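PDB 6AKZ: GlcNAc Inducible Gene 2, GIG2 from Candida albicans, which binds an iron(III) ion in a cupin-type fold and is probably an oxygenase of the DUF1479 family, encoded by a GlcNAc-inducible gene. Local coordinates for residues A[26-29]-A[30-33]; A[326-329]-A[330-333]; A[441-445]-A[446-450]. All blocks are in the same frame, centred on the assembly; numbering follows the deposited sequence.

Contact 1 of 3, residues A[26-29]-A[30-33]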
loop_
_atom_site.group_PDB
_atom_site.type_symbol
_atom_site.label_atom_id
_atom_site.label_comp_id
_atom_site.label_asym_id
_atom_site.label_seq_id
_atom_site.Cartn_x
_atom_site.Cartn_y
_atom_site.Cartn_z
ATOM N N LEU A 26 -7.560 -23.038 3.852
ATOM C CA LEU A 26 -6.230 -22.524 3.457
ATOM C C LEU A 26 -5.090 -23.550 3.360
ATOM O O LEU A 26 -4.310 -23.542 2.457
ATOM C CB LEU A 26 -5.867 -21.397 4.421
ATOM C CG LEU A 26 -6.754 -20.148 4.356
ATOM C CD1 LEU A 26 -6.456 -19.183 5.482
ATOM C CD2 LEU A 26 -6.605 -19.418 3.006
ATOM N N ILE A 27 -5.041 -24.495 4.277
ATOM C CA ILE A 27 -3.992 -25.454 4.293
ATOM C C ILE A 27 -4.637 -26.834 4.133
ATOM O O ILE A 27 -5.475 -27.180 4.949
ATOM C CB ILE A 27 -3.180 -25.325 5.602
ATOM C CG1 ILE A 27 -2.599 -23.873 5.665
ATOM C CG2 ILE A 27 -2.065 -26.364 5.648
ATOM C CD1 ILE A 27 -1.402 -23.689 6.597
ATOM N N LYS A 28 -4.246 -27.541 3.078
ATOM C CA LYS A 28 -4.729 -28.904 2.762
ATOM C C LYS A 28 -4.052 -29.912 3.689
ATOM O O LYS A 28 -2.840 -29.839 3.854
ATOM C CB LYS A 28 -4.317 -29.273 1.320
ATOM C CG LYS A 28 -4.879 -28.406 0.193
ATOM C CD LYS A 28 -6.392 -28.305 0.213
ATOM C CE LYS A 28 -6.937 -27.337 -0.842
ATOM N NZ LYS A 28 -7.635 -26.153 -0.247
ATOM N N SER A 29 -4.792 -30.912 4.211
ATOM C CA SER A 29 -4.223 -31.921 5.141
ATOM C C SER A 29 -2.929 -32.543 4.711
ATOM O O SER A 29 -2.014 -32.750 5.504
ATOM C CB SER A 29 -5.229 -33.062 5.378
ATOM O OG SER A 29 -6.092 -32.620 6.390
ATOM N N GLU A 30 -2.882 -32.900 3.456
ATOM C CA GLU A 30 -1.638 -33.401 2.800
ATOM C C GLU A 30 -0.436 -32.445 2.806
ATOM O O GLU A 30 0.702 -32.848 2.493
ATOM C CB GLU A 30 -1.913 -33.766 1.334
ATOM C CG GLU A 30 -2.636 -32.687 0.545
ATOM C CD GLU A 30 -4.153 -32.786 0.621
ATOM O OE1 GLU A 30 -4.695 -33.115 1.705
ATOM O OE2 GLU A 30 -4.815 -32.495 -0.395
ATOM N N ASN A 31 -0.677 -31.165 3.067
ATOM C CA ASN A 31 0.436 -30.204 3.122
ATOM C C ASN A 31 0.866 -29.801 4.540
ATOM O O ASN A 31 1.845 -29.047 4.684
ATOM C CB ASN A 31 0.080 -28.985 2.274
ATOM C CG ASN A 31 0.059 -29.276 0.767
ATOM O OD1 ASN A 31 0.793 -30.123 0.238
ATOM N ND2 ASN A 31 -0.788 -28.543 0.069
ATOM N N VAL A 32 0.202 -30.342 5.573
ATOM C CA VAL A 32 0.437 -29.935 6.933
ATOM C C VAL A 32 1.864 -30.192 7.387
ATOM O O VAL A 32 2.433 -29.350 8.097
ATOM C CB VAL A 32 -0.582 -30.586 7.909
ATOM C CG1 VAL A 32 -0.102 -30.543 9.347
ATOM C CG2 VAL A 32 -1.944 -29.903 7.767
ATOM N N LYS A 33 2.447 -31.314 6.969
ATOM C CA LYS A 33 3.802 -31.653 7.382
ATOM C C LYS A 33 4.806 -30.701 6.772
ATOM O O LYS A 33 5.644 -30.194 7.457
ATOM C CB LYS A 33 4.178 -33.093 7.021
ATOM C CG LYS A 33 3.559 -34.127 7.948
ATOM C CD LYS A 33 4.258 -35.481 7.819
ATOM C CE LYS A 33 3.307 -36.663 8.025
ATOM N NZ LYS A 33 2.619 -36.582 9.350
#

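Contact 2 of 3, residues A[326-329]-A[330-333]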
loop_
_atom_site.group_PDB
_atom_site.type_symbol
_atom_site.label_atom_id
_atom_site.label_comp_id
_atom_site.label_asym_id
_atom_site.label_seq_id
_atom_site.Cartn_x
_atom_site.Cartn_y
_atom_site.Cartn_z
ATOM N N LYS A 326 1.415 -6.942 18.912
ATOM C CA LYS A 326 1.161 -7.813 20.066
ATOM C C LYS A 326 1.580 -9.289 19.870
ATOM O O LYS A 326 2.283 -9.865 20.710
ATOM C CB LYS A 326 -0.325 -7.693 20.404
ATOM C CG LYS A 326 -0.678 -7.846 21.858
ATOM C CD LYS A 326 -1.993 -7.143 22.203
ATOM C CE LYS A 326 -2.599 -7.761 23.461
ATOM N NZ LYS A 326 -3.484 -6.830 24.225
ATOM N N PHE A 327 1.129 -9.915 18.802
ATOM C CA PHE A 327 1.312 -11.378 18.642
ATOM C C PHE A 327 2.262 -11.766 17.518
ATOM O O PHE A 327 2.277 -12.884 17.070
ATOM C CB PHE A 327 -0.026 -12.033 18.465
ATOM C CG PHE A 327 -1.022 -11.660 19.552
ATOM C CD1 PHE A 327 -0.903 -12.201 20.831
ATOM C CD2 PHE A 327 -2.071 -10.790 19.298
ATOM C CE1 PHE A 327 -1.812 -11.834 21.836
ATOM C CE2 PHE A 327 -2.986 -10.433 20.291
ATOM C CZ PHE A 327 -2.840 -10.968 21.565
ATOM N N TYR A 328 3.106 -10.839 17.092
ATOM C CA TYR A 328 4.048 -11.093 15.981
ATOM C C TYR A 328 5.492 -10.757 16.448
ATOM O O TYR A 328 6.243 -9.953 15.825
ATOM C CB TYR A 328 3.627 -10.278 14.754
ATOM C CG TYR A 328 2.291 -10.694 14.203
ATOM C CD1 TYR A 328 1.073 -10.252 14.766
ATOM C CD2 TYR A 328 2.227 -11.536 13.132
ATOM C CE1 TYR A 328 -0.162 -10.648 14.225
ATOM C CE2 TYR A 328 1.030 -12.019 12.644
ATOM C CZ TYR A 328 -0.180 -11.532 13.132
ATOM O OH TYR A 328 -1.349 -12.036 12.553
ATOM N N PRO A 329 5.917 -11.377 17.564
ATOM C CA PRO A 329 7.184 -10.871 18.180
ATOM C C PRO A 329 8.482 -11.066 17.395
ATOM O O PRO A 329 9.408 -10.275 17.587
ATOM C CB PRO A 329 7.281 -11.654 19.498
ATOM C CG PRO A 329 6.578 -12.950 19.161
ATOM C CD PRO A 329 5.415 -12.553 18.282
ATOM N N HIS A 330 8.550 -12.041 16.501
ATOM C CA HIS A 330 9.716 -12.274 15.717
ATOM C C HIS A 330 9.930 -11.164 14.696
ATOM O O HIS A 330 11.000 -11.065 14.163
ATOM C CB HIS A 330 9.639 -13.593 14.944
ATOM C CG HIS A 330 9.535 -14.809 15.818
ATOM N ND1 HIS A 330 8.345 -15.228 16.372
ATOM C CD2 HIS A 330 10.464 -15.723 16.188
ATOM C CE1 HIS A 330 8.542 -16.329 17.068
ATOM N NE2 HIS A 330 9.815 -16.651 16.983
ATOM N N LEU A 331 8.903 -10.382 14.407
ATOM C CA LEU A 331 9.065 -9.257 13.491
ATOM C C LEU A 331 9.827 -8.086 14.092
ATOM O O LEU A 331 10.430 -7.315 13.359
ATOM C CB LEU A 331 7.693 -8.781 12.954
ATOM C CG LEU A 331 6.857 -9.796 12.187
ATOM C CD1 LEU A 331 5.564 -9.094 11.793
ATOM C CD2 LEU A 331 7.560 -10.440 10.980
ATOM N N HIS A 332 9.782 -7.919 15.411
ATOM C CA HIS A 332 10.191 -6.685 15.983
ATOM C C HIS A 332 11.670 -6.363 15.798
ATOM O O HIS A 332 12.007 -5.226 15.590
ATOM C CB HIS A 332 9.711 -6.591 17.399
ATOM C CG HIS A 332 8.201 -6.556 17.476
ATOM N ND1 HIS A 332 7.502 -5.998 18.529
ATOM C CD2 HIS A 332 7.255 -6.999 16.601
ATOM C CE1 HIS A 332 6.205 -6.117 18.310
ATOM N NE2 HIS A 332 6.029 -6.713 17.142
ATOM N N GLN A 333 12.508 -7.376 15.717
ATOM C CA GLN A 333 13.928 -7.198 15.597
ATOM C C GLN A 333 14.303 -6.505 14.271
ATOM O O GLN A 333 15.326 -5.854 14.155
ATOM C CB GLN A 333 14.555 -8.579 15.577
ATOM C CG GLN A 333 16.054 -8.536 15.486
ATOM C CD GLN A 333 16.711 -9.892 15.670
ATOM O OE1 GLN A 333 16.186 -10.948 15.282
ATOM N NE2 GLN A 333 17.874 -9.853 16.241
HETATM O O HOH W 1 12.123 -9.944 17.099
#

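Contact 3 of 3, residues A[441-445]-A[446-450]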
loop_
_atom_site.group_PDB
_atom_site.type_symbol
_atom_site.label_atom_id
_atom_site.label_comp_id
_atom_site.label_asym_id
_atom_site.label_seq_id
_atom_site.Cartn_x
_atom_site.Cartn_y
_atom_site.Cartn_z
ATOM N N GLU A 441 -4.425 0.647 -31.867
ATOM C CA GLU A 441 -4.594 -0.553 -32.785
ATOM C C GLU A 441 -3.913 -1.793 -32.276
ATOM O O GLU A 441 -4.489 -2.853 -32.228
ATOM C CB GLU A 441 -4.031 -0.288 -34.204
ATOM N N ASN A 442 -2.668 -1.617 -31.873
ATOM C CA ASN A 442 -1.786 -2.700 -31.468
ATOM C C ASN A 442 -2.064 -3.306 -30.106
ATOM O O ASN A 442 -1.462 -4.293 -29.763
ATOM C CB ASN A 442 -0.301 -2.208 -31.470
ATOM C CG ASN A 442 -0.080 -0.955 -30.589
ATOM O OD1 ASN A 442 0.047 -1.035 -29.351
ATOM N ND2 ASN A 442 -0.043 0.220 -31.234
ATOM N N MET A 443 -2.915 -2.710 -29.289
ATOM C CA MET A 443 -2.968 -3.145 -27.921
ATOM C C MET A 443 -4.014 -4.233 -27.836
ATOM O O MET A 443 -5.039 -4.141 -28.503
ATOM C CB MET A 443 -3.298 -1.952 -27.013
ATOM C CG MET A 443 -3.438 -2.267 -25.528
ATOM S SD MET A 443 -3.659 -0.740 -24.620
ATOM C CE MET A 443 -2.000 -0.042 -24.615
ATOM N N SER A 444 -3.797 -5.218 -26.975
ATOM C CA SER A 444 -4.795 -6.303 -26.791
ATOM C C SER A 444 -4.697 -6.889 -25.395
ATOM O O SER A 444 -4.089 -6.264 -24.483
ATOM C CB SER A 444 -4.650 -7.375 -27.874
ATOM O OG SER A 444 -3.368 -7.941 -27.794
ATOM N N GLY A 445 -5.420 -8.006 -25.178
ATOM C CA GLY A 445 -5.432 -8.623 -23.907
ATOM C C GLY A 445 -6.103 -7.824 -22.818
ATOM O O GLY A 445 -6.999 -6.969 -23.068
ATOM N N GLY A 446 -5.750 -8.174 -21.573
ATOM C CA GLY A 446 -6.416 -7.585 -20.412
ATOM C C GLY A 446 -6.199 -6.105 -20.323
ATOM O O GLY A 446 -7.086 -5.329 -19.865
ATOM N N GLN A 447 -5.054 -5.648 -20.821
ATOM C CA GLN A 447 -4.792 -4.215 -20.875
ATOM C C GLN A 447 -5.829 -3.434 -21.740
ATOM O O GLN A 447 -6.386 -2.393 -21.336
ATOM C CB GLN A 447 -3.391 -4.030 -21.351
ATOM C CG GLN A 447 -2.890 -2.650 -21.320
ATOM C CD GLN A 447 -1.470 -2.545 -21.860
ATOM O OE1 GLN A 447 -1.076 -3.269 -22.797
ATOM N NE2 GLN A 447 -0.709 -1.598 -21.306
ATOM N N ALA A 448 -6.074 -3.957 -22.936
ATOM C CA ALA A 448 -7.152 -3.409 -23.788
ATOM C C ALA A 448 -8.527 -3.547 -23.149
ATOM O O ALA A 448 -9.347 -2.598 -23.156
ATOM C CB ALA A 448 -7.177 -4.031 -25.170
ATOM N N LYS A 449 -8.801 -4.675 -22.533
ATOM C CA LYS A 449 -10.095 -4.895 -21.970
ATOM C C LYS A 449 -10.372 -3.972 -20.789
ATOM O O LYS A 449 -11.478 -3.417 -20.676
ATOM C CB LYS A 449 -10.262 -6.332 -21.561
ATOM C CG LYS A 449 -10.254 -7.308 -22.754
ATOM C CD LYS A 449 -10.136 -8.725 -22.200
ATOM C CE LYS A 449 -10.105 -9.731 -23.346
ATOM N NZ LYS A 449 -9.580 -11.028 -22.906
ATOM N N ILE A 450 -9.386 -3.807 -19.886
ATOM C CA ILE A 450 -9.656 -2.918 -18.710
ATOM C C ILE A 450 -9.881 -1.473 -19.146
ATOM O O ILE A 450 -10.710 -0.743 -18.561
ATOM C CB ILE A 450 -8.611 -3.115 -17.590
ATOM C CG1 ILE A 450 -9.099 -2.500 -16.286
ATOM C CG2 ILE A 450 -7.235 -2.518 -18.054
ATOM C CD1 ILE A 450 -10.419 -3.039 -15.764
HETATM O O HOH W 2 -1.549 -5.091 -24.965
#

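Contact 1 of 3, residues A[26-29]-A[30-33]
Glu30 carries its CG between the backbone N and the carbonyl carbon (chi1 50°), and a second bend at chi2 then folds the carboxylate back over the preceding residues, where CD lies 3.6 Å from CB of Lys28. Lys28 in turn has CG anti to its carbonyl carbon (chi1 -62°) and runs alongside Glu30 in the same direction. The two touch through the carboxylate and the first methylenes of the lysine; their charged ends stay apart, with Lys28 NZ 6.9 Å from Glu30 OE2. That is too far for a salt bridge, though opposite charges at this separation may still attract weakly at the surface. Lys28 NZ makes a weak hydrogen bond to the carbonyl O of Arg25. On the other side of the turn, Ile27 CG2 and Val32 CG2 meet at 4.1 Å, the two branched side chains crossing at about a right angle.

Two backbone bonds close the turn. Asn31 N donates to Lys28 O at 2.7 Å. One residue further on, Val32 N reaches Ser29 O at 3.3 Å, nearly straight at hydrogen (167°). Both are i to i+3 bonds and turn the chain into helix 32-56.

The segment links helix 18-26 to helix 32-56: Ile27 is the first residue to leave helical geometry after the former, and Val32 lies in the first turn of the latter. Ile27 is buried against Phe214 of helix 211-214 and Phe290, while Val32 packs on Ile305 and Leu307, so the apolar side of the turn faces the body of the protein.

Contact 2 of 3, residues A[326-329]-A[330-333]
The imidazole of His332 has CA of Pro329 over one face, 4.2 Å above the plane and displaced toward the rim, while Tyr328 O approaches the same ring obliquely, 3.2 Å from His332 CD2. The pyrrolidine of Pro329 lies beside the imidazole of His330, both pointing the same way, and its CG comes obliquely to within 4.0 Å of His330 ND1. Around the Tyr328 ring the neighbour is Leu331 CD1, also oblique; this methyl packs at 3.7 Å on Tyr328 CB.

Two backbone bonds wind the chain here. Leu331 N donates to Tyr328 O at 3.0 Å, and His332 N to Pro329 O at 3.2 Å. Pro329 O also accepts from a water at 2.8 Å, which takes the N-H of Gln333, so this carbonyl is gripped twice.

The turn lies in the loop between strands 322-323 and 336-337, with Tyr328, Pro329 and Leu331 on Tyr284 of helix 278-287 and Leu331 also on Phe50 of helix 32-56; the Tyr328 side chain is about 9 Å from that of the iron ligand His192.

Tyr328 OH is hydrogen-bonded to Pro313 O, His332 NE2 to Leu324 O, and His330 ND1 to the hydroxyl of Tyr284, whose ring meets that of His330 with planes about 60° apart. With carbonyl oxygen as its partner, His332 NE2 must be the donor and carry a proton. One outside hydrogen bond thus anchors the polar end of each of the three rings, while Leu331 and Tyr328 supply the apolar contact.

Contact 3 of 3, residues A[441-445]-A[446-450]
Met443 leaves the backbone with CG anti to N (chi1 178°), which sends the chain across the side chain of Gln447 at about a right angle. Met443 CG touches Gln447 OE1 at 3.7 Å. The same Met443 CG lies 4.1 Å from Ala448 CB. SD follows at 3.9 Å from Gln447 CG, and after a bend at chi3 the terminal CE rests 3.8 Å from Gln447 CD. The thioether thus crosses the glutamine arm, touching it from CG to the amide. That arm is held at its end too: Gln447 OE1 accepts from a water that also takes the N-H of Ser444, and NE2 donates to Asp167 and Asp169.

In the backbone, Lys449 N donates to Gly445 O at 3.0 Å, whereas the bond from Ala448 N to Ser444 O is weak at 3.4 Å. Gly445, at positive phi (67°), provides the sharp change of direction. Lys449 NZ is hydrogen-bonded to Glu162 O, and the CG of this lysine passes close to Gly445 O.

Such i to i+4 bonds, accepted by Ser444 (weakly) and Gly445, are characteristic of the first turn of an alpha helix, here helix 445-460, with the Met443 side chain packed against that turn.

Overall arrangement
The three contacts are local turns spread through a single chain, in the order contact 1, contact 2, contact 3. Contact 1 leads into helix 32-56, and contact 2 packs against later turns of that same helix through Leu43 and Phe50; their nearest atoms are nonetheless about 11 Å apart and their centres 25 Å. Contact 3 is at the start of helix 445-460; its centre lies about 39 Å and 44 Å from the centres of contacts 1 and 2, and across the chain's centre from contact 2. Contact 2 comes nearest the iron, with Leu331 about 13 Å from it, side chain to metal; the other two belong to the helical surroundings, away from the metal site.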